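Local coordinates for protein cryptic loci regulator 2 (Schizosaccharomyces pombe 972h-, PDB 5IKJ) that acts upstream of histone deacetylases in the SHREC repressor complex to promote transcriptional silencing and proper nucleosome positioning at heterochromatin, at residues H66-Q75 and I360-F368. Residues are numbered along the deposited sequence; the frame is centred on the assembly and turned at random.
Sequences HVFGGAGSTQ and IPLTVLPTF
With CG set beside its backbone N (chi1 -56°), the Phe68 ring hangs next to Leu362, whose own CG is also turned beside its N (chi1 -71°). These torsions place Leu362 CD1 over one ring face, 4.0 Å from the centroid and 15° off the normal, a CH-pi contact. Val364 CG2 meets the ring at its edge, 4.3 Å from Phe68 CE1. Phe68 CA makes a CA-H...O contact with Thr363 O at 3.2 Å. One backbone hydrogen bond joins the segments, Leu365 N donating to Val67 O (2.8 Å, nearly straight). Here an extended loop between strands 353-355 and 377-384 docks on the C-terminal end of helix 50-67 and the loop beyond it, where Phe68 leaves helical geometry. Leu365 lies against the helix end, its CD2 3.2 Å from His66 O and 3.6 Å from His66 CD2, and also packs near Gly70 CA, where a side chain would collide with it. His66 NE2 is held by Glu225 of helix 214-237, and its ring stacks on Tyr191. Where helix 75-82 starts, Gln75 CG passes Thr363 OG1 at 3.5 Å. Replacing Phe68 by alanine is likely to leave Leu362 CD1 without its aromatic face and Phe353 without its edge-to-face partner.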
ATOM      1  N   HIS A  66      -7.859   6.396  10.914  1.00 56.75           N
ATOM      2  CA  HIS A  66      -7.623   6.781   9.529  1.00 54.34           C
ATOM      3  C   HIS A  66      -6.215   7.334   9.352  1.00 54.50           C
ATOM      4  O   HIS A  66      -5.465   6.879   8.480  1.00 57.27           O
ATOM      5  CB  HIS A  66      -8.664   7.813   9.097  1.00 59.02           C
ATOM      6  CG  HIS A  66      -8.858   7.900   7.616  1.00 63.78           C
ATOM      7  ND1 HIS A  66      -9.879   8.631   7.046  1.00 74.01           N
ATOM      8  CD2 HIS A  66      -8.166   7.355   6.587  1.00 60.86           C
ATOM      9  CE1 HIS A  66      -9.809   8.532   5.732  1.00 73.79           C
ATOM     10  NE2 HIS A  66      -8.779   7.762   5.426  1.00 64.18           N
ATOM     11  N   VAL A  67      -5.833   8.308  10.180  1.00 50.91           N
ATOM     12  CA  VAL A  67      -4.532   8.952  10.019  1.00 53.99           C
ATOM     13  C   VAL A  67      -3.409   7.977  10.343  1.00 54.94           C
ATOM     14  O   VAL A  67      -2.385   7.937   9.651  1.00 55.26           O
ATOM     15  CB  VAL A  67      -4.440  10.216  10.892  1.00 54.70           C
ATOM     16  CG1 VAL A  67      -3.187  11.012  10.542  1.00 62.00           C
ATOM     17  CG2 VAL A  67      -5.668  11.080  10.713  1.00 61.40           C
ATOM     18  N   PHE A  68      -3.577   7.184  11.400  1.00 52.37           N
ATOM     19  CA  PHE A  68      -2.570   6.220  11.819  1.00 53.84           C
ATOM     20  C   PHE A  68      -2.901   4.803  11.371  1.00 50.97           C
ATOM     21  O   PHE A  68      -2.394   3.840  11.955  1.00 58.62           O
ATOM     22  CB  PHE A  68      -2.399   6.272  13.337  1.00 54.44           C
ATOM     23  CG  PHE A  68      -2.049   7.637  13.856  1.00 65.28           C
ATOM     24  CD1 PHE A  68      -0.868   8.253  13.475  1.00 57.90           C
ATOM     25  CD2 PHE A  68      -2.898   8.306  14.721  1.00 57.29           C
ATOM     26  CE1 PHE A  68      -0.541   9.507  13.946  1.00 57.28           C
ATOM     27  CE2 PHE A  68      -2.576   9.562  15.197  1.00 64.33           C
ATOM     28  CZ  PHE A  68      -1.395  10.164  14.809  1.00 66.97           C
ATOM     29  N   GLY A  69      -3.738   4.657  10.345  1.00 56.13           N
ATOM     30  CA  GLY A  69      -4.083   3.350   9.828  1.00 48.48           C
ATOM     31  C   GLY A  69      -4.482   3.395   8.367  1.00 54.48           C
ATOM     32  O   GLY A  69      -3.626   3.330   7.480  1.00 52.99           O
ATOM     33  N   GLY A  70      -5.778   3.511   8.107  1.00 55.26           N
ATOM     34  CA  GLY A  70      -6.287   3.538   6.752  1.00 50.87           C
ATOM     35  C   GLY A  70      -6.578   2.146   6.216  1.00 51.03           C
ATOM     36  O   GLY A  70      -6.049   1.138   6.683  1.00 56.95           O
ATOM     37  N   ALA A  71      -7.445   2.106   5.206  1.00 50.51           N
ATOM     38  CA  ALA A  71      -7.876   0.844   4.619  1.00 52.41           C
ATOM     39  C   ALA A  71      -6.682  -0.026   4.252  1.00 55.92           C
ATOM     40  O   ALA A  71      -5.757   0.419   3.567  1.00 48.31           O
ATOM     41  CB  ALA A  71      -8.727   1.110   3.377  1.00 47.78           C
ATOM     42  N   GLY A  72      -6.712  -1.272   4.716  1.00 55.97           N
ATOM     43  CA  GLY A  72      -5.727  -2.262   4.336  1.00 43.42           C
ATOM     44  C   GLY A  72      -4.554  -2.417   5.276  1.00 47.60           C
ATOM     45  O   GLY A  72      -3.675  -3.244   5.001  1.00 51.86           O
ATOM     46  N   SER A  73      -4.505  -1.661   6.369  1.00 49.11           N
ATOM     47  CA  SER A  73      -3.354  -1.719   7.262  1.00 53.00           C
ATOM     48  C   SER A  73      -3.300  -3.057   7.986  1.00 64.48           C
ATOM     49  O   SER A  73      -4.313  -3.539   8.503  1.00 55.35           O
ATOM     50  CB  SER A  73      -3.410  -0.584   8.281  1.00 53.54           C
ATOM     51  OG  SER A  73      -2.257  -0.597   9.108  1.00 50.14           O
ATOM     52  N   THR A  74      -2.108  -3.652   8.025  1.00 59.09           N
ATOM     53  CA  THR A  74      -1.841  -4.823   8.852  1.00 54.50           C
ATOM     54  C   THR A  74      -0.809  -4.523   9.930  1.00 61.09           C
ATOM     55  O   THR A  74      -0.295  -5.456  10.559  1.00 55.41           O
ATOM     56  CB  THR A  74      -1.372  -5.998   7.988  1.00 53.40           C
ATOM     57  OG1 THR A  74      -0.074  -5.717   7.451  1.00 56.58           O
ATOM     58  CG2 THR A  74      -2.347  -6.249   6.843  1.00 52.93           C
ATOM     59  N   GLN A  75      -0.493  -3.247  10.160  1.00 59.95           N
ATOM     60  CA  GLN A  75       0.504  -2.901  11.168  1.00 68.64           C
ATOM     61  C   GLN A  75       0.110  -3.354  12.567  1.00 70.96           C
ATOM     62  O   GLN A  75       1.005  -3.773  13.323  1.00 72.86           O
ATOM     63  CB  GLN A  75       0.763  -1.388  11.144  1.00 64.04           C
ATOM     64  CG  GLN A  75       1.324  -0.875   9.826  1.00 51.13           C
ATOM     65  CD  GLN A  75       2.538  -1.654   9.367  1.00 49.99           C
ATOM     66  OE1 GLN A  75       3.474  -1.873  10.136  1.00 53.25           O
ATOM     67  NE2 GLN A  75       2.521  -2.095   8.114  1.00 47.25           N
ATOM     68  N   ILE A 360       7.313   1.708  19.437  1.00100.19           N
ATOM     69  CA  ILE A 360       7.153   1.432  18.005  1.00 94.16           C
ATOM     70  C   ILE A 360       6.711   2.712  17.303  1.00 88.60           C
ATOM     71  O   ILE A 360       5.824   3.416  17.820  1.00 82.49           O
ATOM     72  CB  ILE A 360       6.137   0.305  17.790  1.00 90.85           C
ATOM     73  CG1 ILE A 360       6.614  -0.987  18.460  1.00 88.61           C
ATOM     74  CG2 ILE A 360       5.911   0.051  16.301  1.00 83.97           C
ATOM     75  CD1 ILE A 360       5.529  -2.032  18.605  1.00 82.16           C
ATOM     76  N   PRO A 361       7.278   3.065  16.146  1.00 87.66           N
ATOM     77  CA  PRO A 361       6.866   4.308  15.481  1.00 76.27           C
ATOM     78  C   PRO A 361       5.527   4.118  14.781  1.00 71.63           C
ATOM     79  O   PRO A 361       5.327   3.139  14.058  1.00 70.60           O
ATOM     80  CB  PRO A 361       7.994   4.565  14.477  1.00 79.38           C
ATOM     81  CG  PRO A 361       8.463   3.193  14.111  1.00 88.26           C
ATOM     82  CD  PRO A 361       8.259   2.317  15.336  1.00 92.14           C
ATOM     83  N   LEU A 362       4.606   5.051  15.004  1.00 71.13           N
ATOM     84  CA  LEU A 362       3.297   4.957  14.377  1.00 57.42           C
ATOM     85  C   LEU A 362       3.411   5.131  12.866  1.00 69.93           C
ATOM     86  O   LEU A 362       4.241   5.894  12.364  1.00 66.23           O
ATOM     87  CB  LEU A 362       2.345   6.009  14.949  1.00 65.57           C
ATOM     88  CG  LEU A 362       1.851   5.817  16.386  1.00 70.52           C
ATOM     89  CD1 LEU A 362       0.795   6.864  16.711  1.00 64.38           C
ATOM     90  CD2 LEU A 362       1.291   4.414  16.616  1.00 67.19           C
ATOM     91  N   THR A 363       2.570   4.399  12.142  1.00 63.19           N
ATOM     92  CA  THR A 363       2.495   4.500  10.691  1.00 53.29           C
ATOM     93  C   THR A 363       1.535   5.626  10.329  1.00 54.18           C
ATOM     94  O   THR A 363       0.346   5.563  10.659  1.00 50.51           O
ATOM     95  CB  THR A 363       2.032   3.178  10.081  1.00 49.18           C
ATOM     96  OG1 THR A 363       2.962   2.140  10.416  1.00 59.28           O
ATOM     97  CG2 THR A 363       1.926   3.286   8.562  1.00 50.66           C
ATOM     98  N   VAL A 364       2.046   6.653   9.655  1.00 55.83           N
ATOM     99  CA  VAL A 364       1.252   7.816   9.278  1.00 48.27           C
ATOM    100  C   VAL A 364       0.830   7.665   7.825  1.00 50.65           C
ATOM    101  O   VAL A 364       1.671   7.471   6.938  1.00 56.44           O
ATOM    102  CB  VAL A 364       2.031   9.124   9.501  1.00 50.39           C
ATOM    103  CG1 VAL A 364       1.145  10.325   9.193  1.00 46.79           C
ATOM    104  CG2 VAL A 364       2.540   9.193  10.933  1.00 51.92           C
ATOM    105  N   LEU A 365      -0.468   7.767   7.583  1.00 55.89           N
ATOM    106  CA  LEU A 365      -1.021   7.543   6.257  1.00 54.49           C
ATOM    107  C   LEU A 365      -0.746   8.754   5.371  1.00 53.33           C
ATOM    108  O   LEU A 365      -1.244   9.846   5.668  1.00 46.07           O
ATOM    109  CB  LEU A 365      -2.519   7.302   6.354  1.00 51.78           C
ATOM    110  CG  LEU A 365      -3.282   6.935   5.084  1.00 52.61           C
ATOM    111  CD1 LEU A 365      -2.838   5.579   4.561  1.00 49.52           C
ATOM    112  CD2 LEU A 365      -4.772   6.946   5.392  1.00 51.47           C
ATOM    113  N   PRO A 366       0.022   8.613   4.294  1.00 49.99           N
ATOM    114  CA  PRO A 366       0.254   9.759   3.412  1.00 48.76           C
ATOM    115  C   PRO A 366      -0.918  10.001   2.476  1.00 56.39           C
ATOM    116  O   PRO A 366      -1.606   9.074   2.042  1.00 56.20           O
ATOM    117  CB  PRO A 366       1.507   9.344   2.632  1.00 52.23           C
ATOM    118  CG  PRO A 366       1.381   7.874   2.527  1.00 52.13           C
ATOM    119  CD  PRO A 366       0.718   7.407   3.807  1.00 50.48           C
ATOM    120  N   THR A 367      -1.148  11.277   2.177  1.00 51.69           N
ATOM    121  CA  THR A 367      -2.152  11.696   1.199  1.00 71.31           C
ATOM    122  C   THR A 367      -1.401  12.380   0.062  1.00 74.54           C
ATOM    123  O   THR A 367      -1.132  13.583   0.114  1.00 86.63           O
ATOM    124  CB  THR A 367      -3.203  12.620   1.830  1.00 87.73           C
ATOM    125  OG1 THR A 367      -2.556  13.709   2.501  1.00 77.57           O
ATOM    126  CG2 THR A 367      -4.064  11.844   2.822  1.00 81.67           C
ATOM    127  N   PHE A 368      -1.067  11.602  -0.972  1.00 66.49           N
ATOM    128  CA  PHE A 368      -0.242  12.125  -2.058  1.00 86.84           C
ATOM    129  C   PHE A 368      -1.036  13.050  -2.971  1.00 88.61           C
ATOM    130  O   PHE A 368      -0.498  14.041  -3.476  1.00 95.03           O
ATOM    131  CB  PHE A 368       0.354  10.974  -2.866  1.00 78.71           C
ATOM    132  CG  PHE A 368       1.475  10.259  -2.175  1.00 75.11           C
ATOM    133  CD1 PHE A 368       2.557  10.962  -1.672  1.00 72.62           C
ATOM    134  CD2 PHE A 368       1.460   8.878  -2.048  1.00 68.25           C
ATOM    135  CE1 PHE A 368       3.594  10.302  -1.043  1.00 75.24           C
ATOM    136  CE2 PHE A 368       2.493   8.214  -1.420  1.00 68.38           C
ATOM    137  CZ  PHE A 368       3.562   8.928  -0.916  1.00 70.76           C
TER